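Local coordinates for protein acetate kinase (Entamoeba histolytica, PDB 4H0O) that is a pyrophosphate-dependent acetate kinase of the ASKHA superfamily that probably interconverts acetate and acetyl phosphate with the help of magnesium, at residues Ala152-Phe157 with His184-Glu189; Tyr188-Asn193 with Glu391-Gln396; Leu17-Gly22 with Val94-Val99; Ile207-Gly212 with Leu330-Gln335. One frame throughout, in Å; residues are numbered along the deposited sequence.

Interaction 1. Residues Ala152-Phe157 with His184-Glu189; sequences AIDTAF and HGLSYE
Asp154 receives the beginning of helix 185-195, and three successive backbone N-H groups there point at its oxygens. This is a strand-to-helix junction between the two RNase H-like halves of the ASKHA fold: strand 148-153 leaves the first sheet through a type I turn, Ile153-Ala156, while His184 sits at the N-cap of the helix. The carbonyl Asp154 O takes Gly185 N at 2.9 Å, and Asp154 OD2 takes His184 N at 2.9 Å, the donor lying well above the carboxylate plane. Leu186 N reaches Asp154 OD1 at 3.3 Å, a nearly straight but weak bond. With CG anti to the backbone N (chi1 -153°), the carboxylate swings round to the helix end, and a water bridges OD1 to Ser187 N. By prediction Asp154 is the proton donor or acceptor and His184 a transition-state stabiliser; these bonds fix the His184 backbone next to Asp154, while its imidazole is held by Ser217 and stacks on His210. Arg97 makes a long, weak ion pair with Asp154.

Leu186 carries the apolar side, its CD1 lying 3.6 Å from Ala152 CB and its CD2 lodged against Ile153 O. Phe157 flanks the helix further along. Glu189 CB lies over one ring face, 4.1 Å from the Phe157 centroid, and Phe157 CE2 touches Tyr188 CB at 3.7 Å, these two side chains running roughly perpendicular. Glu189 then extends back past Phe157 CB, where a second water donates to its OE2 and to Ile153 O (2.8 Å) and accepts from Phe157 N.

Interaction 2. Residues Tyr188-Asn193 with Glu391-Gln396; sequences YEYVIN and ELVILQ
Helices 188-193 and 391-396 meet at 80° with their axes 9.6 Å apart at the closest, Tyr190 and Val393 marking the crossing. Tyr190 does most of the work. Its CG is anti to the backbone N (chi1 176°), which sends the ring out across the other helix. Val393 CG2 comes down over one ring face as a CH-pi contact, 4.1 Å from the Tyr190 centroid and nearest to CG. Gln396 comes in at the ring edge instead, its CB in plane, 3.6 Å from Tyr190 CD1. At the far end of the ring, Tyr190 OH rests on Leu392, 3.7 Å from its CD1.

Beside this, Asn193 ND2 and Gln396 NE2 are 3.4 Å apart; as modelled these are two donors, and no bond is assigned. No hydrogen bond joins the segments, and the contact is a near-perpendicular helix packing at the protein surface.

Behind it, Leu392 and Leu395 lean on Phe31 of strand 26-31, and Ile394 packs on Ile18 of strand 16-21. On the other helix, Tyr188 and Ile192 lie against strand 205-211, which places the pair between the two sheets.

Interaction 3. Residues Leu17-Gly22 with Val94-Val99; sequences LIFNVG and VGHRFV
Phe19 lays its ring beside two side chains of the neighbouring strand: CD2 is 3.9 Å from Val94 CG1 and 3.7 Å from His96 CE1. The Phe19 and His96 rings run side by side, pointing the same way, with planes 29° apart, but they are slid so far that they barely overlap. Both take a first torsion that turns the ring anti to the carbonyl carbon, chi1 -80° for Phe19 and -59° for His96, which keeps them abreast. A hydrogen bond to Gln149 satisfies His96 NE2. Leu17 lies on the same face, its CD2 4.3 Å from Val94 CG1. Helices 73-86 and 129-143 pack on this side.

The backbones form a parallel pair in the first sheet of the RNase H-like fold. Gly95 N bonds to Leu17 O at 2.8 Å and Phe19 N to Gly95 O at 3.2 Å, both close to straight, so Gly95 is held on its N and its O. Ile18, level with Gly95, points to the other face, under helix 390-402. Further on the strands part, and a water accepts from Arg97 N and donates to Phe19 O where a direct bond would otherwise lie.

The chemistry thus changes along the pair: a buried, directly hydrogen-bonded half gives way to a polar end where a water bridges the strands, and where Asn20 and Arg97, predicted magnesium and substrate ligands, probably serve the active site.

Interaction 4. Residues Ile207-Gly212 with Leu330-Gln335; sequences IACHLG and LVFTDQ
Val331 presses CG1 onto Ala208, 3.4 Å from its CB. The torsion that allows it, chi1 63°, sets CG1 between the backbone N and the carbonyl carbon, aimed at the adjacent strand. Thr333 does the same with its methyl: CG2 lies 3.6 Å from His210 CA, while OG1, anti to the backbone N (chi1 -170°), bonds to Ala386 O. On the other face, Leu330 CD1 touches both Ile207 CG2 and Cys209 SG, 3.9 Å from each. Cys209 SG makes an oblique sulfur-aromatic contact with Phe332, 5.0 Å from the ring centroid, and Leu211 CD1 touches the ring edge.

These are the central parallel strands of the second RNase H-like sheet, 205-211 and 329-333. Four backbone bonds alternate between them: Val331 N to Ile207 O at 3.1 Å, Cys209 N to Val331 O at 2.8 Å, then Thr333 N to Cys209 O and Leu211 N to Thr333 O.

At the exit, Asp334 CB as modelled sits over the His210 ring face, 3.9 Å from the centroid, though the approach of the same side chain's carboxylate to Gly212 is doubtful. ND1 of His210 is bonded to Ser187, and its ring stacks on His184, the predicted transition-state stabiliser.

From the N terminus, interaction 3 closes the first loop, bringing strand 93-98 beside strand 16-21 in the first sheet. Interaction 1 follows in series: strand 148-153, the next strand of that sheet, is joined to the start of helix 185-195. Interaction 2 opens where interaction 1 ends, sharing Tyr188 and Glu189, and spans nearly 200 residues to helix 390-402. Interaction 4 lies wholly within that span and pairs strands 205-211 and 329-333 of the second sheet. Helix 390-402 returns to the first sheet, Glu391 bonding Asn20, while helix 185-195 lies against the second, so interactions 1 and 2 together join the two halves.

Interaction 1. Residues Ala152-Phe157 with His184-Glu189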
loop_
_atom_site.group_PDB
_atom_site.type_symbol
_atom_site.label_atom_id
_atom_site.label_comp_id
_atom_site.label_asym_id
_atom_site.label_seq_id
_atom_site.Cartn_x
_atom_site.Cartn_y
_atom_site.Cartn_z
ATOM N N ALA B 152 9.502 12.926 24.921
ATOM C CA ALA B 152 9.136 11.649 24.320
ATOM C C ALA B 152 8.905 11.848 22.823
ATOM O O ALA B 152 7.992 12.576 22.431
ATOM C CB ALA B 152 7.894 11.098 24.981
ATOM N N ILE B 153 9.730 11.212 21.992
ATOM C CA ILE B 153 9.650 11.403 20.543
ATOM C C ILE B 153 8.821 10.311 19.853
ATOM O O ILE B 153 9.126 9.122 19.962
ATOM C CB ILE B 153 11.053 11.495 19.894
ATOM C CG1 ILE B 153 11.700 12.850 20.187
ATOM C CG2 ILE B 153 10.959 11.325 18.392
ATOM C CD1 ILE B 153 12.442 12.911 21.491
ATOM N N ASP B 154 7.788 10.725 19.122
ATOM C CA ASP B 154 6.825 9.793 18.539
ATOM C C ASP B 154 7.395 8.970 17.379
ATOM O O ASP B 154 6.790 7.982 16.966
ATOM C CB ASP B 154 5.578 10.553 18.077
ATOM C CG ASP B 154 4.327 9.694 18.090
ATOM O OD1 ASP B 154 4.136 8.935 19.065
ATOM O OD2 ASP B 154 3.531 9.782 17.128
ATOM N N THR B 155 8.556 9.368 16.865
ATOM C CA THR B 155 9.162 8.686 15.720
ATOM C C THR B 155 10.314 7.757 16.103
ATOM O O THR B 155 10.773 6.964 15.282
ATOM C CB THR B 155 9.675 9.691 14.661
ATOM O OG1 THR B 155 10.529 10.656 15.286
ATOM C CG2 THR B 155 8.517 10.410 14.001
ATOM N N ALA B 156 10.776 7.863 17.347
ATOM C CA ALA B 156 11.978 7.154 17.798
ATOM C C ALA B 156 11.871 5.624 17.811
ATOM O O ALA B 156 12.839 4.936 17.486
ATOM C CB ALA B 156 12.412 7.665 19.167
ATOM N N PHE B 157 10.708 5.097 18.195
ATOM C CA PHE B 157 10.507 3.647 18.299
ATOM C C PHE B 157 10.801 2.934 16.984
ATOM O O PHE B 157 11.187 1.767 16.974
ATOM C CB PHE B 157 9.078 3.326 18.764
ATOM C CG PHE B 157 8.787 1.845 18.902
ATOM C CD1 PHE B 157 9.514 1.054 19.782
ATOM C CD2 PHE B 157 7.763 1.255 18.171
ATOM C CE1 PHE B 157 9.236 -0.305 19.915
ATOM C CE2 PHE B 157 7.480 -0.103 18.301
ATOM C CZ PHE B 157 8.218 -0.882 19.175
ATOM N N HIS B 184 3.092 7.226 15.797
ATOM C CA HIS B 184 2.440 6.529 16.908
ATOM C C HIS B 184 3.430 5.644 17.669
ATOM O O HIS B 184 3.031 4.674 18.319
ATOM C CB HIS B 184 1.252 5.686 16.419
ATOM C CG HIS B 184 0.240 6.456 15.633
ATOM N ND1 HIS B 184 -0.416 5.929 14.540
ATOM C CD2 HIS B 184 -0.235 7.718 15.781
ATOM C CE1 HIS B 184 -1.247 6.829 14.049
ATOM N NE2 HIS B 184 -1.156 7.925 14.783
ATOM N N GLY B 185 4.714 5.987 17.589
ATOM C CA GLY B 185 5.770 5.175 18.170
ATOM C C GLY B 185 5.652 5.012 19.675
ATOM O O GLY B 185 5.898 3.930 20.211
ATOM N N LEU B 186 5.266 6.089 20.351
ATOM C CA LEU B 186 5.122 6.086 21.802
ATOM C C LEU B 186 3.977 5.180 22.253
ATOM O O LEU B 186 4.087 4.470 23.254
ATOM C CB LEU B 186 4.910 7.515 22.307
ATOM C CG LEU B 186 6.087 8.471 22.102
ATOM C CD1 LEU B 186 5.693 9.908 22.422
ATOM C CD2 LEU B 186 7.262 8.039 22.959
ATOM N N SER B 187 2.878 5.210 21.505
ATOM C CA SER B 187 1.742 4.331 21.755
ATOM C C SER B 187 2.152 2.857 21.631
ATOM O O SER B 187 1.819 2.030 22.485
ATOM C CB SER B 187 0.614 4.665 20.774
ATOM O OG SER B 187 -0.461 3.751 20.872
ATOM N N TYR B 188 2.892 2.542 20.572
ATOM C CA TYR B 188 3.353 1.179 20.327
ATOM C C TYR B 188 4.267 0.647 21.433
ATOM O O TYR B 188 4.040 -0.448 21.947
ATOM C CB TYR B 188 4.050 1.086 18.963
ATOM C CG TYR B 188 3.098 1.175 17.792
ATOM C CD1 TYR B 188 1.930 0.427 17.771
ATOM C CD2 TYR B 188 3.360 2.011 16.714
ATOM C CE1 TYR B 188 1.055 0.500 16.714
ATOM C CE2 TYR B 188 2.486 2.089 15.646
ATOM C CZ TYR B 188 1.333 1.330 15.658
ATOM O OH TYR B 188 0.444 1.395 14.611
ATOM N N GLU B 189 5.295 1.409 21.802
ATOM C CA GLU B 189 6.227 0.930 22.824
ATOM C C GLU B 189 5.599 0.903 24.215
ATOM O O GLU B 189 6.036 0.149 25.085
ATOM C CB GLU B 189 7.561 1.694 22.810
ATOM C CG GLU B 189 7.461 3.203 22.863
ATOM C CD GLU B 189 8.806 3.874 22.618
ATOM O OE1 GLU B 189 9.816 3.411 23.197
ATOM O OE2 GLU B 189 8.854 4.858 21.846
HETATM O O HOH W 1 8.620 6.401 19.861
HETATM O O HOH W 2 1.824 7.832 20.000
#

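Interaction 2. Residues Tyr188-Asn193 with Glu391-Gln396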
loop_
_atom_site.group_PDB
_atom_site.type_symbol
_atom_site.label_atom_id
_atom_site.label_comp_id
_atom_site.label_asym_id
_atom_site.label_seq_id
_atom_site.Cartn_x
_atom_site.Cartn_y
_atom_site.Cartn_z
ATOM N N TYR B 188 2.892 2.542 20.572
ATOM C CA TYR B 188 3.353 1.179 20.327
ATOM C C TYR B 188 4.267 0.647 21.433
ATOM O O TYR B 188 4.040 -0.448 21.947
ATOM C CB TYR B 188 4.050 1.086 18.963
ATOM C CG TYR B 188 3.098 1.175 17.792
ATOM C CD1 TYR B 188 1.930 0.427 17.771
ATOM C CD2 TYR B 188 3.360 2.011 16.714
ATOM C CE1 TYR B 188 1.055 0.500 16.714
ATOM C CE2 TYR B 188 2.486 2.089 15.646
ATOM C CZ TYR B 188 1.333 1.330 15.658
ATOM O OH TYR B 188 0.444 1.395 14.611
ATOM N N GLU B 189 5.295 1.409 21.802
ATOM C CA GLU B 189 6.227 0.930 22.824
ATOM C C GLU B 189 5.599 0.903 24.215
ATOM O O GLU B 189 6.036 0.149 25.085
ATOM C CB GLU B 189 7.561 1.694 22.810
ATOM C CG GLU B 189 7.461 3.203 22.863
ATOM C CD GLU B 189 8.806 3.874 22.618
ATOM O OE1 GLU B 189 9.816 3.411 23.197
ATOM O OE2 GLU B 189 8.854 4.858 21.846
ATOM N N TYR B 190 4.557 1.704 24.417
ATOM C CA TYR B 190 3.804 1.633 25.664
ATOM C C TYR B 190 3.004 0.336 25.727
ATOM O O TYR B 190 2.996 -0.350 26.752
ATOM C CB TYR B 190 2.856 2.822 25.816
ATOM C CG TYR B 190 1.986 2.721 27.053
ATOM C CD1 TYR B 190 2.470 3.105 28.295
ATOM C CD2 TYR B 190 0.683 2.238 26.978
ATOM C CE1 TYR B 190 1.682 3.014 29.431
ATOM C CE2 TYR B 190 -0.110 2.139 28.110
ATOM C CZ TYR B 190 0.397 2.530 29.333
ATOM O OH TYR B 190 -0.382 2.440 30.461
ATOM N N VAL B 191 2.316 0.018 24.633
ATOM C CA VAL B 191 1.507 -1.194 24.556
ATOM C C VAL B 191 2.376 -2.443 24.685
ATOM O O VAL B 191 2.065 -3.345 25.463
ATOM C CB VAL B 191 0.686 -1.244 23.251
ATOM C CG1 VAL B 191 0.091 -2.626 23.046
ATOM C CG2 VAL B 191 -0.415 -0.193 23.277
ATOM N N ILE B 192 3.468 -2.482 23.926
ATOM C CA ILE B 192 4.437 -3.573 24.015
ATOM C C ILE B 192 4.937 -3.765 25.448
ATOM O O ILE B 192 4.999 -4.891 25.952
ATOM C CB ILE B 192 5.640 -3.338 23.077
ATOM C CG1 ILE B 192 5.204 -3.463 21.619
ATOM C CG2 ILE B 192 6.757 -4.332 23.365
ATOM C CD1 ILE B 192 4.461 -4.758 21.327
ATOM N N ASN B 193 5.281 -2.665 26.108
ATOM C CA ASN B 193 5.786 -2.739 27.472
ATOM C C ASN B 193 4.738 -3.261 28.452
ATOM O O ASN B 193 5.060 -3.992 29.387
ATOM C CB ASN B 193 6.321 -1.383 27.930
ATOM C CG ASN B 193 6.957 -1.447 29.305
ATOM O OD1 ASN B 193 8.125 -1.816 29.446
ATOM N ND2 ASN B 193 6.189 -1.093 30.330
ATOM N N GLU B 391 -1.390 10.241 28.550
ATOM C CA GLU B 391 -0.532 10.706 29.639
ATOM C C GLU B 391 0.351 9.600 30.198
ATOM O O GLU B 391 1.542 9.814 30.433
ATOM C CB GLU B 391 -1.354 11.354 30.754
ATOM C CG GLU B 391 -1.825 12.758 30.423
ATOM C CD GLU B 391 -2.856 12.781 29.315
ATOM O OE1 GLU B 391 -3.671 11.836 29.236
ATOM O OE2 GLU B 391 -2.843 13.740 28.515
ATOM N N LEU B 392 -0.233 8.421 30.407
ATOM C CA LEU B 392 0.520 7.269 30.895
ATOM C C LEU B 392 1.635 6.910 29.916
ATOM O O LEU B 392 2.713 6.477 30.326
ATOM C CB LEU B 392 -0.403 6.067 31.106
ATOM C CG LEU B 392 -1.565 6.256 32.081
ATOM C CD1 LEU B 392 -2.361 4.968 32.240
ATOM C CD2 LEU B 392 -1.061 6.737 33.430
ATOM N N VAL B 393 1.369 7.106 28.626
ATOM C CA VAL B 393 2.345 6.829 27.573
ATOM C C VAL B 393 3.597 7.697 27.714
ATOM O O VAL B 393 4.721 7.202 27.609
ATOM C CB VAL B 393 1.726 7.021 26.173
ATOM C CG1 VAL B 393 2.799 7.033 25.107
ATOM C CG2 VAL B 393 0.715 5.923 25.885
ATOM N N ILE B 394 3.397 8.989 27.957
ATOM C CA ILE B 394 4.512 9.910 28.166
ATOM C C ILE B 394 5.165 9.653 29.523
ATOM O O ILE B 394 6.390 9.735 29.660
ATOM C CB ILE B 394 4.059 11.382 28.077
ATOM C CG1 ILE B 394 3.396 11.652 26.725
ATOM C CG2 ILE B 394 5.234 12.328 28.292
ATOM C CD1 ILE B 394 2.785 13.034 26.611
ATOM N N LEU B 395 4.341 9.342 30.522
ATOM C CA LEU B 395 4.834 9.025 31.858
ATOM C C LEU B 395 5.713 7.777 31.833
ATOM O O LEU B 395 6.757 7.729 32.487
ATOM C CB LEU B 395 3.666 8.823 32.826
ATOM C CG LEU B 395 4.065 8.551 34.280
ATOM C CD1 LEU B 395 4.815 9.742 34.852
ATOM C CD2 LEU B 395 2.854 8.215 35.139
ATOM N N GLN B 396 5.291 6.774 31.069
ATOM C CA GLN B 396 6.029 5.518 30.969
ATOM C C GLN B 396 7.421 5.726 30.378
ATOM O O GLN B 396 8.388 5.084 30.796
ATOM C CB GLN B 396 5.246 4.504 30.132
ATOM C CG GLN B 396 5.941 3.159 29.976
ATOM C CD GLN B 396 6.100 2.426 31.296
ATOM O OE1 GLN B 396 5.161 2.342 32.090
ATOM N NE2 GLN B 396 7.292 1.895 31.539
#

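Interaction 3. Residues Leu17-Gly22 with Val94-Val99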
loop_
_atom_site.group_PDB
_atom_site.type_symbol
_atom_site.label_atom_id
_atom_site.label_comp_id
_atom_site.label_asym_id
_atom_site.label_seq_id
_atom_site.Cartn_x
_atom_site.Cartn_y
_atom_site.Cartn_z
ATOM N N LEU B 17 5.251 16.191 36.151
ATOM C CA LEU B 17 4.350 17.045 35.389
ATOM C C LEU B 17 4.364 16.639 33.915
ATOM O O LEU B 17 5.415 16.658 33.272
ATOM C CB LEU B 17 4.771 18.510 35.538
ATOM C CG LEU B 17 4.026 19.556 34.703
ATOM C CD1 LEU B 17 2.550 19.569 35.054
ATOM C CD2 LEU B 17 4.632 20.939 34.896
ATOM N N ILE B 18 3.206 16.257 33.380
ATOM C CA ILE B 18 3.096 15.941 31.954
ATOM C C ILE B 18 2.283 17.005 31.221
ATOM O O ILE B 18 1.145 17.298 31.597
ATOM C CB ILE B 18 2.466 14.546 31.705
ATOM C CG1 ILE B 18 3.495 13.437 31.933
ATOM C CG2 ILE B 18 1.930 14.434 30.285
ATOM C CD1 ILE B 18 3.556 12.961 33.346
ATOM N N PHE B 19 2.870 17.587 30.180
ATOM C CA PHE B 19 2.156 18.556 29.356
ATOM C C PHE B 19 1.569 17.895 28.113
ATOM O O PHE B 19 2.266 17.186 27.387
ATOM C CB PHE B 19 3.079 19.703 28.945
ATOM C CG PHE B 19 3.271 20.744 30.012
ATOM C CD1 PHE B 19 2.193 21.481 30.478
ATOM C CD2 PHE B 19 4.532 21.003 30.531
ATOM C CE1 PHE B 19 2.366 22.446 31.457
ATOM C CE2 PHE B 19 4.712 21.969 31.504
ATOM C CZ PHE B 19 3.628 22.691 31.969
ATOM N N ASN B 20 0.283 18.131 27.876
ATOM C CA ASN B 20 -0.373 17.645 26.671
ATOM C C ASN B 20 -0.843 18.826 25.823
ATOM O O ASN B 20 -1.864 19.450 26.120
ATOM C CB ASN B 20 -1.552 16.741 27.034
ATOM C CG ASN B 20 -2.077 15.955 25.846
ATOM O OD1 ASN B 20 -1.684 16.192 24.703
ATOM N ND2 ASN B 20 -2.980 15.016 26.115
ATOM N N VAL B 21 -0.081 19.145 24.778
ATOM C CA VAL B 21 -0.419 20.265 23.903
ATOM C C VAL B 21 -1.620 19.918 23.026
ATOM O O VAL B 21 -1.581 18.954 22.257
ATOM C CB VAL B 21 0.768 20.677 23.007
ATOM C CG1 VAL B 21 0.375 21.830 22.109
ATOM C CG2 VAL B 21 1.964 21.072 23.855
ATOM N N GLY B 22 -2.688 20.699 23.151
ATOM C CA GLY B 22 -3.874 20.501 22.336
ATOM C C GLY B 22 -4.015 21.580 21.279
ATOM O O GLY B 22 -3.117 22.406 21.100
ATOM N N VAL B 94 9.561 16.800 34.377
ATOM C CA VAL B 94 8.592 17.288 33.398
ATOM C C VAL B 94 8.694 16.462 32.120
ATOM O O VAL B 94 9.780 16.311 31.552
ATOM C CB VAL B 94 8.796 18.784 33.069
ATOM C CG1 VAL B 94 7.628 19.313 32.252
ATOM C CG2 VAL B 94 8.934 19.595 34.340
ATOM N N GLY B 95 7.564 15.916 31.678
ATOM C CA GLY B 95 7.529 15.147 30.447
ATOM C C GLY B 95 6.893 15.938 29.320
ATOM O O GLY B 95 5.902 16.641 29.529
ATOM N N HIS B 96 7.467 15.828 28.126
ATOM C CA HIS B 96 6.944 16.522 26.955
ATOM C C HIS B 96 6.776 15.553 25.789
ATOM O O HIS B 96 7.401 14.494 25.757
ATOM C CB HIS B 96 7.882 17.653 26.542
ATOM C CG HIS B 96 8.100 18.680 27.602
ATOM N ND1 HIS B 96 7.316 19.806 27.726
ATOM C CD2 HIS B 96 9.035 18.768 28.585
ATOM C CE1 HIS B 96 7.746 20.536 28.739
ATOM N NE2 HIS B 96 8.789 19.926 29.275
ATOM N N ARG B 97 5.945 15.927 24.824
ATOM C CA ARG B 97 5.687 15.069 23.676
ATOM C C ARG B 97 6.010 15.793 22.370
ATOM O O ARG B 97 5.463 16.862 22.094
ATOM C CB ARG B 97 4.226 14.618 23.686
ATOM C CG ARG B 97 3.837 13.692 22.551
ATOM C CD ARG B 97 2.420 13.169 22.740
ATOM N NE ARG B 97 2.079 12.149 21.752
ATOM C CZ ARG B 97 1.445 12.395 20.610
ATOM N NH1 ARG B 97 1.075 13.633 20.308
ATOM N NH2 ARG B 97 1.178 11.403 19.771
ATOM N N PHE B 98 6.901 15.206 21.575
ATOM C CA PHE B 98 7.313 15.786 20.298
ATOM C C PHE B 98 6.939 14.816 19.180
ATOM O O PHE B 98 7.359 13.655 19.190
ATOM C CB PHE B 98 8.822 16.015 20.305
ATOM C CG PHE B 98 9.281 17.163 19.454
ATOM C CD1 PHE B 98 9.095 18.475 19.868
ATOM C CD2 PHE B 98 9.945 16.928 18.258
ATOM C CE1 PHE B 98 9.539 19.534 19.091
ATOM C CE2 PHE B 98 10.392 17.977 17.476
ATOM C CZ PHE B 98 10.187 19.283 17.893
ATOM N N VAL B 99 6.153 15.295 18.220
ATOM C CA VAL B 99 5.604 14.437 17.174
ATOM C C VAL B 99 6.661 13.859 16.231
ATOM O O VAL B 99 6.714 12.648 16.016
ATOM C CB VAL B 99 4.527 15.176 16.348
ATOM C CG1 VAL B 99 4.196 14.401 15.091
ATOM C CG2 VAL B 99 3.272 15.381 17.175
HETATM O O HOH W 3 4.288 18.153 25.334
#

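Interaction 4. Residues Ile207-Gly212 with Leu330-Gln335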
loop_
_atom_site.group_PDB
_atom_site.type_symbol
_atom_site.label_atom_id
_atom_site.label_comp_id
_atom_site.label_asym_id
_atom_site.label_seq_id
_atom_site.Cartn_x
_atom_site.Cartn_y
_atom_site.Cartn_z
ATOM N N ILE B 207 1.447 -7.890 15.714
ATOM C CA ILE B 207 0.973 -6.808 14.862
ATOM C C ILE B 207 0.030 -5.944 15.688
ATOM O O ILE B 207 -1.006 -6.415 16.170
ATOM C CB ILE B 207 0.255 -7.323 13.594
ATOM C CG1 ILE B 207 1.246 -8.027 12.665
ATOM C CG2 ILE B 207 -0.414 -6.173 12.853
ATOM C CD1 ILE B 207 0.633 -8.544 11.370
ATOM N N ALA B 208 0.402 -4.682 15.870
ATOM C CA ALA B 208 -0.409 -3.755 16.652
ATOM C C ALA B 208 -1.151 -2.790 15.738
ATOM O O ALA B 208 -0.595 -2.312 14.748
ATOM C CB ALA B 208 0.453 -2.996 17.632
ATOM N N CYS B 209 -2.401 -2.494 16.077
ATOM C CA CYS B 209 -3.195 -1.559 15.289
ATOM C C CYS B 209 -3.593 -0.342 16.123
ATOM O O CYS B 209 -4.449 -0.433 17.008
ATOM C CB CYS B 209 -4.446 -2.247 14.746
ATOM S SG CYS B 209 -4.125 -3.777 13.849
ATOM N N HIS B 210 -2.957 0.792 15.848
ATOM C CA HIS B 210 -3.325 2.048 16.488
ATOM C C HIS B 210 -4.468 2.666 15.692
ATOM O O HIS B 210 -4.241 3.408 14.733
ATOM C CB HIS B 210 -2.122 2.995 16.530
ATOM C CG HIS B 210 -2.385 4.297 17.215
ATOM N ND1 HIS B 210 -1.768 4.667 18.386
ATOM C CD2 HIS B 210 -3.196 5.343 16.876
ATOM C CE1 HIS B 210 -2.182 5.869 18.752
ATOM N NE2 HIS B 210 -3.050 6.295 17.848
ATOM N N LEU B 211 -5.697 2.343 16.078
ATOM C CA LEU B 211 -6.863 2.838 15.361
ATOM C C LEU B 211 -7.422 4.074 16.070
ATOM O O LEU B 211 -8.284 3.974 16.951
ATOM C CB LEU B 211 -7.914 1.732 15.218
ATOM C CG LEU B 211 -7.381 0.466 14.535
ATOM C CD1 LEU B 211 -8.494 -0.525 14.197
ATOM C CD2 LEU B 211 -6.585 0.827 13.282
ATOM N N GLY B 212 -6.916 5.239 15.674
ATOM C CA GLY B 212 -7.191 6.473 16.387
ATOM C C GLY B 212 -8.292 7.341 15.807
ATOM O O GLY B 212 -8.887 7.018 14.775
ATOM N N LEU B 330 -2.505 -10.356 17.646
ATOM C CA LEU B 330 -3.031 -9.140 17.037
ATOM C C LEU B 330 -3.635 -8.270 18.137
ATOM O O LEU B 330 -4.482 -8.733 18.908
ATOM C CB LEU B 330 -4.091 -9.480 15.981
ATOM C CG LEU B 330 -4.756 -8.297 15.267
ATOM C CD1 LEU B 330 -3.769 -7.604 14.345
ATOM C CD2 LEU B 330 -6.002 -8.729 14.491
ATOM N N VAL B 331 -3.192 -7.021 18.227
ATOM C CA VAL B 331 -3.653 -6.142 19.297
ATOM C C VAL B 331 -4.263 -4.846 18.777
ATOM O O VAL B 331 -3.681 -4.169 17.928
ATOM C CB VAL B 331 -2.509 -5.799 20.271
ATOM C CG1 VAL B 331 -1.412 -5.030 19.553
ATOM C CG2 VAL B 331 -3.041 -5.003 21.454
ATOM N N PHE B 332 -5.437 -4.503 19.298
ATOM C CA PHE B 332 -6.089 -3.250 18.944
ATOM C C PHE B 332 -5.879 -2.196 20.027
ATOM O O PHE B 332 -5.962 -2.498 21.219
ATOM C CB PHE B 332 -7.583 -3.474 18.724
ATOM C CG PHE B 332 -7.894 -4.350 17.553
ATOM C CD1 PHE B 332 -7.877 -3.836 16.264
ATOM C CD2 PHE B 332 -8.217 -5.689 17.736
ATOM C CE1 PHE B 332 -8.170 -4.643 15.178
ATOM C CE2 PHE B 332 -8.511 -6.500 16.656
ATOM C CZ PHE B 332 -8.487 -5.976 15.373
ATOM N N THR B 333 -5.609 -0.959 19.616
ATOM C CA THR B 333 -5.416 0.114 20.585
ATOM C C THR B 333 -5.988 1.442 20.096
ATOM O O THR B 333 -6.491 1.538 18.975
ATOM C CB THR B 333 -3.930 0.272 20.982
ATOM O OG1 THR B 333 -3.821 1.158 22.102
ATOM C CG2 THR B 333 -3.123 0.827 19.830
ATOM N N ASP B 334 -5.910 2.451 20.959
ATOM C CA ASP B 334 -6.552 3.751 20.748
ATOM C C ASP B 334 -8.072 3.672 20.590
ATOM O O ASP B 334 -8.644 2.580 20.553
ATOM C CB ASP B 334 -5.915 4.527 19.594
ATOM C CG ASP B 334 -6.515 5.914 19.436
ATOM O OD1 ASP B 334 -7.406 6.265 20.237
ATOM O OD2 ASP B 334 -6.116 6.642 18.502
ATOM N N GLN B 335 -8.705 4.843 20.499
ATOM C CA GLN B 335 -10.162 4.989 20.607
ATOM C C GLN B 335 -11.003 3.968 19.836
ATOM O O GLN B 335 -11.832 3.275 20.427
ATOM C CB GLN B 335 -10.588 6.413 20.232
ATOM C CG GLN B 335 -11.007 7.274 21.418
ATOM C CD GLN B 335 -12.454 7.730 21.326
ATOM O OE1 GLN B 335 -13.046 7.741 20.246
ATOM N NE2 GLN B 335 -13.030 8.106 22.463
#